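Local coordinates for macrodomain protein (Streptomyces coelicolor, PDB 5E3B) that probably removes ADP-ribose from modified targets such as ADP-ribosylated thymidine in DNA, as a macrodomain hydrolase whose disruption increases antibiotic production in the bacterium, at residues A[122-131]-A[157-168]; A[34-44]-A[132-143]. All coordinates share one frame; numbering follows the deposited sequence. Where two conformers were deposited one is given.

How the interactions relate
Both contacts belong to one macrodomain, and their centres lie about 13 Å apart. Helix 119-136 serves both: residues 122-131 pack against helix 154-166 in interaction 1, while its last turn leads into strand 139-143, which pairs with strand 40-47 in interaction 2. Along the chain the order is 34-44, 122-131, 132-143 and 157-168, so the two contacts interlock. They meet where helix rests on sheet: Val129 CG1 lies 3.7 Å from Met41 SD, and Leu126 and Leu165 reach Leu142 and Val140. Two central parallel strands and the paired helices over them thus share one apolar interface between the helix layer and the sheet of the domain.

Interaction 1 of 2, residues A[122-131]-A[157-168]; sequences IGTALGRVAD and VEPLISDRLTRR
Leu126 fits as a knob into a hole formed by Leu160, Ile161, Arg164 and Leu165. Its two methyls divide the work: CD1 lies 3.8 Å from Leu160 CB, whereas CD2 meets Leu165 CD1, and the Leu126 side chain runs at about a right angle to both leucines. Near the start of the contact, Leu160 CD1 reaches Ile122 CG2 at 3.9 Å.

Arg164 provides the reciprocal knob, among Gly123, Thr124, Leu126 and Gly127. A bend at chi2 (-63°) folds the chain obliquely over the neighbouring helix, bringing one face of the guanidinium over Gly123 CA. Gly123, with no side chain, leaves its CA bare for the guanidinium to lie on; at Gly127 the CA of Arg164 comes within 5.2 Å of the glycine CA. Arg164 NH2 also forms a salt bridge to Asp163 OD2 at 2.7 Å, which steadies the guanidinium.

Gly127 and small Ala130 keep the backbones close; Ala130 CB lies 3.5 Å from Leu165 CD2. Beyond it, Arg168 holds Asp131 end-on, with NH1 and NH2 both donating to OD1, at 2.8 Å for Asp131 OD1 to Arg168 NH1. That oxygen lies in the guanidinium plane, although the carboxylate plane is turned 47° from it, and Ala130 CB covers one guanidinium face.

Farther out, Met102 and Val88 of the sheet back Ala125 and Val129. The two helices run roughly parallel, at a crossing angle of -33°, as adjacent helices packed on the sheet of the three-layer alpha/beta/alpha macrodomain fold.

Interaction 2 of 2, residues A[34-44]-A[132-143]; sequences PSVKGVKMIAH and RAAELEASVHLP
Pro34 lies over one face of the His141 imidazole, its CB 3.5 Å from the ring centroid and only 12° off the normal, a CH-pi contact. The strand sends His141 to the same face as Ser139, and with CG beside the backbone N (chi1 -60°) the ring lies against Pro34. There NE2 donates to Ser139 OG at 2.8 Å, while ND1 bonds to Tyr175, fixing the ring's rotation. Val36 CG1 and Lys40 CG approach obliquely, and Lys40 curls back so that NZ bonds to the carbonyls of Val36 and Gly38, tying down the loop.

Flexible, unbranched Met41 goes to the other face. It reaches out with CG anti to the backbone N, then bends at its last torsion (chi3 -69°), which brings CE against Arg132 and Leu136; its chain crosses both at about a right angle, with Met41 CE 3.7 Å from Arg132 CG. Val39 CG1 packs on Ala138 CB, and a water links Val39 N to Glu137 O, where positive phi closes the helix in a Schellman motif.

Between these faces the parallel strands exchange four backbone bonds, including Met41 N to Ser139 O at 2.8 Å. Strand 97-105 flanks 40-47 on its far side and strand 172-176 flanks 139-143; helix 56-63 touches Ile42 and Pro143, while helix 119-136 covers the Met41 face.

Interaction 1 of 2, residues A[122-131]-A[157-168]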
# COMPACT_ATOMS: atom_id res chain seq x y z
N ILE A 122 6.67 -4.54 6.62
CA ILE A 122 5.26 -4.54 6.22
C ILE A 122 4.33 -4.29 7.42
O ILE A 122 3.34 -3.60 7.28
CB ILE A 122 4.87 -5.83 5.51
CG1 ILE A 122 5.50 -5.87 4.17
CG2 ILE A 122 3.35 -6.00 5.43
CD1 ILE A 122 4.71 -5.10 3.13
N GLY A 123 4.64 -4.93 8.55
CA GLY A 123 3.84 -4.73 9.77
C GLY A 123 3.78 -3.28 10.17
O GLY A 123 2.73 -2.68 10.40
N THR A 124 4.95 -2.65 10.26
CA THR A 124 5.11 -1.27 10.64
C THR A 124 4.33 -0.34 9.67
O THR A 124 3.57 0.56 10.05
CB THR A 124 6.57 -0.89 10.69
OG1 THR A 124 7.16 -1.70 11.78
CG2 THR A 124 6.77 0.54 10.99
N ALA A 125 4.52 -0.63 8.40
CA ALA A 125 3.89 0.20 7.36
C ALA A 125 2.42 0.10 7.37
O ALA A 125 1.68 1.09 7.24
CB ALA A 125 4.41 -0.18 5.95
N LEU A 126 1.92 -1.11 7.49
CA LEU A 126 0.50 -1.27 7.63
C LEU A 126 -0.11 -0.65 8.86
O LEU A 126 -1.25 -0.15 8.82
CB LEU A 126 0.07 -2.76 7.58
CG LEU A 126 0.25 -3.52 6.25
CD1 LEU A 126 0.13 -5.02 6.46
CD2 LEU A 126 -0.84 -3.09 5.27
N GLY A 127 0.63 -0.66 9.96
CA GLY A 127 0.19 0.09 11.11
C GLY A 127 0.10 1.57 10.90
O GLY A 127 -0.86 2.25 11.33
N ARG A 128 1.09 2.09 10.18
CA ARG A 128 1.02 3.49 9.79
C ARG A 128 -0.12 3.85 8.84
O ARG A 128 -0.72 4.94 8.95
CB ARG A 128 2.35 3.94 9.21
CG ARG A 128 3.41 3.85 10.25
CD ARG A 128 4.76 4.35 9.80
NE ARG A 128 5.71 4.19 10.92
CZ ARG A 128 7.01 4.53 10.86
NH1 ARG A 128 7.50 5.13 9.77
NH2 ARG A 128 7.82 4.29 11.92
N VAL A 129 -0.42 2.97 7.89
CA VAL A 129 -1.60 3.09 7.06
C VAL A 129 -2.85 3.14 7.92
O VAL A 129 -3.74 3.92 7.69
CB VAL A 129 -1.64 1.94 6.02
CG1 VAL A 129 -2.97 1.86 5.32
CG2 VAL A 129 -0.53 2.14 4.98
N ALA A 130 -2.93 2.20 8.89
CA ALA A 130 -4.05 2.15 9.78
C ALA A 130 -4.21 3.46 10.54
O ALA A 130 -5.32 3.94 10.64
CB ALA A 130 -3.99 1.01 10.70
N ASP A 131 -3.12 3.99 11.08
CA ASP A 131 -3.23 5.31 11.81
C ASP A 131 -3.87 6.35 10.91
O ASP A 131 -4.73 7.15 11.29
CB ASP A 131 -1.89 5.77 12.33
CG ASP A 131 -1.25 4.75 13.34
OD1 ASP A 131 -1.99 4.01 14.04
OD2 ASP A 131 -0.00 4.63 13.37
N VAL A 157 1.71 -11.52 4.85
CA VAL A 157 1.00 -10.27 4.69
C VAL A 157 -0.45 -10.29 5.18
O VAL A 157 -0.84 -9.36 5.89
CB VAL A 157 1.16 -9.72 3.21
CG1 VAL A 157 0.29 -8.48 3.01
CG2 VAL A 157 2.68 -9.49 2.94
N GLU A 158 -1.30 -11.28 4.82
CA GLU A 158 -2.69 -11.19 5.09
C GLU A 158 -2.85 -11.12 6.65
O GLU A 158 -3.65 -10.35 7.13
CB GLU A 158 -3.67 -12.22 4.39
CG GLU A 158 -5.08 -11.99 4.78
CD GLU A 158 -6.27 -12.59 3.98
OE1 GLU A 158 -6.20 -12.79 2.82
OE2 GLU A 158 -7.40 -12.64 4.53
N PRO A 159 -2.13 -11.97 7.42
CA PRO A 159 -2.32 -11.80 8.86
C PRO A 159 -1.96 -10.47 9.44
O PRO A 159 -2.58 -9.97 10.38
CB PRO A 159 -1.42 -12.86 9.47
CG PRO A 159 -1.38 -13.93 8.46
CD PRO A 159 -1.36 -13.19 7.12
N LEU A 160 -0.98 -9.81 8.81
CA LEU A 160 -0.70 -8.41 9.25
C LEU A 160 -1.81 -7.43 8.83
O LEU A 160 -2.04 -6.43 9.52
CB LEU A 160 0.70 -8.00 8.71
CG LEU A 160 1.94 -8.75 9.29
CD1 LEU A 160 3.22 -8.43 8.51
CD2 LEU A 160 2.12 -8.35 10.75
N ILE A 161 -2.53 -7.68 7.74
CA ILE A 161 -3.72 -6.89 7.37
C ILE A 161 -4.75 -7.05 8.46
O ILE A 161 -5.39 -6.11 8.96
CB ILE A 161 -4.24 -7.26 5.98
CG1 ILE A 161 -3.13 -6.94 4.93
CG2 ILE A 161 -5.59 -6.63 5.71
CD1 ILE A 161 -3.43 -7.42 3.55
N SER A 162 -4.97 -8.32 8.83
CA SER A 162 -5.96 -8.60 9.90
C SER A 162 -5.55 -7.89 11.21
O SER A 162 -6.44 -7.27 11.86
CB SER A 162 -6.04 -10.12 10.19
OG SER A 162 -6.64 -10.78 9.05
N ASP A 163 -4.29 -8.02 11.58
CA ASP A 163 -3.83 -7.52 12.89
C ASP A 163 -3.74 -5.98 12.94
O ASP A 163 -3.95 -5.37 13.96
CB ASP A 163 -2.52 -8.15 13.23
CG ASP A 163 -2.07 -7.84 14.60
OD1 ASP A 163 -2.73 -8.24 15.58
OD2 ASP A 163 -1.05 -7.11 14.74
N ARG A 164 -3.31 -5.37 11.80
CA ARG A 164 -3.06 -3.94 11.82
C ARG A 164 -4.24 -3.09 11.34
O ARG A 164 -4.40 -1.91 11.77
CB ARG A 164 -1.83 -3.54 10.96
CG ARG A 164 -0.52 -4.22 11.36
CD ARG A 164 -0.17 -3.77 12.78
NE ARG A 164 1.22 -3.92 13.04
CZ ARG A 164 1.87 -5.03 13.30
NH1 ARG A 164 3.22 -4.90 13.44
NH2 ARG A 164 1.28 -6.22 13.60
N LEU A 165 -5.05 -3.66 10.44
CA LEU A 165 -6.17 -2.95 9.84
C LEU A 165 -7.48 -3.45 10.34
O LEU A 165 -8.19 -2.68 10.96
CB LEU A 165 -6.11 -2.99 8.33
CG LEU A 165 -4.89 -2.27 7.73
CD1 LEU A 165 -4.60 -2.63 6.28
CD2 LEU A 165 -5.13 -0.77 7.85
N THR A 166 -7.90 -4.67 10.02
CA THR A 166 -9.18 -5.20 10.48
C THR A 166 -9.40 -5.04 11.98
O THR A 166 -10.50 -4.57 12.40
CB THR A 166 -9.31 -6.70 10.05
OG1 THR A 166 -9.13 -6.70 8.63
CG2 THR A 166 -10.71 -7.15 10.39
N ARG A 167 -8.35 -5.29 12.75
CA ARG A 167 -8.39 -5.22 14.21
C ARG A 167 -8.81 -3.83 14.68
O ARG A 167 -9.42 -3.67 15.72
CB ARG A 167 -7.02 -5.55 14.79
CG ARG A 167 -6.96 -5.73 16.31
CD ARG A 167 -5.54 -5.91 16.81
NE ARG A 167 -4.71 -4.78 16.42
CZ ARG A 167 -4.62 -3.63 17.06
NH1 ARG A 167 -3.89 -2.67 16.52
NH2 ARG A 167 -5.30 -3.38 18.19
N ARG A 168 -8.49 -2.84 13.90
CA ARG A 168 -8.90 -1.48 14.22
C ARG A 168 -10.18 -1.02 13.64
O ARG A 168 -10.51 0.17 13.80
CB ARG A 168 -7.76 -0.59 13.84
CG ARG A 168 -6.78 -0.80 14.96
CD ARG A 168 -5.65 0.04 14.82
NE ARG A 168 -5.89 1.50 14.96
CZ ARG A 168 -4.87 2.30 14.69
NH1 ARG A 168 -3.69 1.78 14.39
NH2 ARG A 168 -4.99 3.58 14.77

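Interaction 2 of 2, residues A[34-44]-A[132-143]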
# COMPACT_ATOMS: atom_id res chain seq x y z
N PRO A 34 -11.36 1.86 -6.59
CA PRO A 34 -12.40 1.38 -5.63
C PRO A 34 -13.70 2.11 -5.85
O PRO A 34 -13.66 3.31 -6.16
CB PRO A 34 -11.81 1.75 -4.25
CG PRO A 34 -10.49 2.34 -4.48
CD PRO A 34 -10.29 2.60 -5.92
N SER A 35 -14.81 1.40 -5.66
CA SER A 35 -16.13 1.96 -5.99
C SER A 35 -17.00 2.08 -4.76
O SER A 35 -18.15 1.65 -4.73
CB SER A 35 -16.82 1.06 -7.00
OG SER A 35 -16.94 -0.24 -6.46
N VAL A 36 -16.44 2.65 -3.73
CA VAL A 36 -17.11 2.69 -2.49
C VAL A 36 -17.21 4.17 -2.13
O VAL A 36 -16.47 5.02 -2.67
CB VAL A 36 -16.38 1.82 -1.45
CG1 VAL A 36 -15.03 2.44 -1.07
CG2 VAL A 36 -17.25 1.58 -0.21
N LYS A 37 -18.14 4.48 -1.25
CA LYS A 37 -18.31 5.83 -0.79
C LYS A 37 -17.23 6.12 0.29
O LYS A 37 -16.76 5.23 0.96
CB LYS A 37 -19.77 6.03 -0.25
CG LYS A 37 -19.92 6.22 1.27
N GLY A 38 -16.91 7.40 0.46
CA GLY A 38 -16.12 7.85 1.56
C GLY A 38 -14.66 7.87 1.08
O GLY A 38 -14.40 7.60 -0.09
N VAL A 39 -13.79 8.24 1.96
CA VAL A 39 -12.37 8.41 1.63
C VAL A 39 -11.88 7.01 1.37
O VAL A 39 -12.20 6.07 2.13
CB VAL A 39 -11.59 9.07 2.77
CG1 VAL A 39 -10.12 9.16 2.43
CG2 VAL A 39 -12.18 10.48 3.04
N LYS A 40 -11.07 6.90 0.35
CA LYS A 40 -10.43 5.63 -0.07
C LYS A 40 -8.92 5.77 -0.01
O LYS A 40 -8.35 6.78 -0.49
CB LYS A 40 -10.85 5.31 -1.49
CG LYS A 40 -12.34 4.95 -1.52
CD LYS A 40 -12.95 5.08 -2.89
CE LYS A 40 -13.33 6.50 -3.31
NZ LYS A 40 -14.59 7.09 -2.75
N MET A 41 -8.25 4.70 0.48
CA MET A 41 -6.80 4.68 0.54
C MET A 41 -6.35 3.40 -0.08
O MET A 41 -6.73 2.33 0.35
CB MET A 41 -6.27 4.80 1.94
CG MET A 41 -4.80 4.85 1.96
SD MET A 41 -4.16 4.94 3.62
CE MET A 41 -4.64 6.53 4.15
N ILE A 42 -5.51 3.55 -1.11
CA ILE A 42 -4.96 2.42 -1.87
C ILE A 42 -3.54 2.19 -1.39
O ILE A 42 -2.70 3.04 -1.59
CB ILE A 42 -5.01 2.73 -3.34
CG1 ILE A 42 -6.46 3.06 -3.78
CG2 ILE A 42 -4.39 1.65 -4.16
CD1 ILE A 42 -6.44 3.87 -5.00
N ALA A 43 -3.27 1.04 -0.76
CA ALA A 43 -1.99 0.79 -0.14
C ALA A 43 -1.30 -0.32 -0.85
O ALA A 43 -1.94 -1.36 -1.18
CB ALA A 43 -2.18 0.36 1.32
N HIS A 44 -0.01 -0.14 -1.12
CA HIS A 44 0.74 -1.13 -1.86
C HIS A 44 2.20 -1.12 -1.44
O HIS A 44 2.73 -0.15 -0.90
CB HIS A 44 0.52 -0.91 -3.37
CG HIS A 44 1.19 0.35 -3.87
ND1 HIS A 44 2.22 0.36 -4.78
CD2 HIS A 44 1.00 1.65 -3.52
CE1 HIS A 44 2.66 1.58 -4.97
NE2 HIS A 44 1.96 2.39 -4.21
N ARG A 132 -3.35 6.45 9.68
CA ARG A 132 -3.83 7.52 8.74
C ARG A 132 -5.23 7.27 8.25
O ARG A 132 -6.08 8.17 8.16
CB ARG A 132 -2.79 7.64 7.63
CG ARG A 132 -2.94 8.76 6.60
CD ARG A 132 -2.70 10.11 7.25
NE ARG A 132 -2.82 11.15 6.21
CZ ARG A 132 -3.61 12.24 6.30
NH1 ARG A 132 -4.35 12.51 7.34
NH2 ARG A 132 -3.61 13.08 5.26
N ALA A 133 -5.57 5.99 7.97
CA ALA A 133 -6.91 5.64 7.55
C ALA A 133 -7.89 5.86 8.65
O ALA A 133 -8.99 6.40 8.38
CB ALA A 133 -6.95 4.17 7.03
N ALA A 134 -7.50 5.66 9.89
CA ALA A 134 -8.46 5.91 10.98
C ALA A 134 -8.78 7.40 11.07
O ALA A 134 -9.94 7.77 11.10
CB ALA A 134 -7.93 5.39 12.25
N GLU A 135 -7.75 8.25 11.00
CA GLU A 135 -8.08 9.67 11.05
C GLU A 135 -8.81 10.22 9.88
O GLU A 135 -9.62 11.12 10.06
CB GLU A 135 -6.91 10.52 11.41
CG GLU A 135 -5.88 10.61 10.40
CD GLU A 135 -4.69 11.45 10.88
OE1 GLU A 135 -4.66 11.97 12.01
OE2 GLU A 135 -3.80 11.60 10.05
N LEU A 136 -8.60 9.66 8.68
CA LEU A 136 -9.33 10.03 7.49
C LEU A 136 -10.73 9.38 7.36
O LEU A 136 -11.43 9.67 6.41
CB LEU A 136 -8.55 9.64 6.24
CG LEU A 136 -7.33 10.53 5.95
CD1 LEU A 136 -6.55 9.89 4.81
CD2 LEU A 136 -7.68 11.94 5.47
N GLU A 137 -11.03 8.46 8.25
CA GLU A 137 -12.23 7.60 8.17
C GLU A 137 -12.25 6.91 6.81
O GLU A 137 -13.27 6.81 6.12
CB GLU A 137 -13.50 8.44 8.42
CG GLU A 137 -13.53 8.90 9.87
CD GLU A 137 -14.86 9.56 10.27
OE1 GLU A 137 -15.80 9.63 9.44
OE2 GLU A 137 -14.93 10.01 11.43
N ALA A 138 -11.12 6.36 6.41
CA ALA A 138 -11.00 5.78 5.10
C ALA A 138 -11.18 4.26 5.12
O ALA A 138 -10.80 3.60 6.06
CB ALA A 138 -9.65 6.13 4.51
N SER A 139 -11.65 3.76 3.98
CA SER A 139 -11.46 2.32 3.72
C SER A 139 -10.15 2.08 2.99
O SER A 139 -9.64 3.01 2.29
CB SER A 139 -12.61 1.81 2.87
OG SER A 139 -12.76 2.49 1.65
N VAL A 140 -9.59 0.87 3.12
CA VAL A 140 -8.27 0.55 2.57
C VAL A 140 -8.42 -0.52 1.48
O VAL A 140 -9.26 -1.42 1.62
CB VAL A 140 -7.30 0.15 3.67
CG1 VAL A 140 -6.02 -0.34 3.09
CG2 VAL A 140 -7.07 1.36 4.59
N HIS A 141 -7.68 -0.36 0.39
CA HIS A 141 -7.81 -1.13 -0.87
C HIS A 141 -6.43 -1.55 -1.27
O HIS A 141 -5.51 -0.71 -1.47
CB HIS A 141 -8.48 -0.21 -1.90
CG HIS A 141 -9.83 0.21 -1.46
ND1 HIS A 141 -10.97 -0.53 -1.70
CD2 HIS A 141 -10.23 1.24 -0.67
CE1 HIS A 141 -12.01 0.05 -1.16
NE2 HIS A 141 -11.59 1.11 -0.48
N LEU A 142 -6.20 -2.90 -1.30
CA LEU A 142 -4.90 -3.42 -1.52
C LEU A 142 -4.89 -4.47 -2.63
O LEU A 142 -5.79 -5.28 -2.70
CB LEU A 142 -4.27 -4.07 -0.28
CG LEU A 142 -4.12 -3.32 1.07
CD1 LEU A 142 -5.25 -3.74 1.90
CD2 LEU A 142 -2.76 -3.55 1.71
N PRO A 143 -3.88 -4.44 -3.47
CA PRO A 143 -3.77 -5.56 -4.37
C PRO A 143 -3.17 -6.74 -3.62
O PRO A 143 -2.39 -6.63 -2.73
CB PRO A 143 -2.75 -5.07 -5.36
CG PRO A 143 -1.88 -4.13 -4.58
CD PRO A 143 -2.79 -3.46 -3.67
O HOH W 1 -14.46 4.54 2.21
O HOH W 2 -14.88 8.48 4.67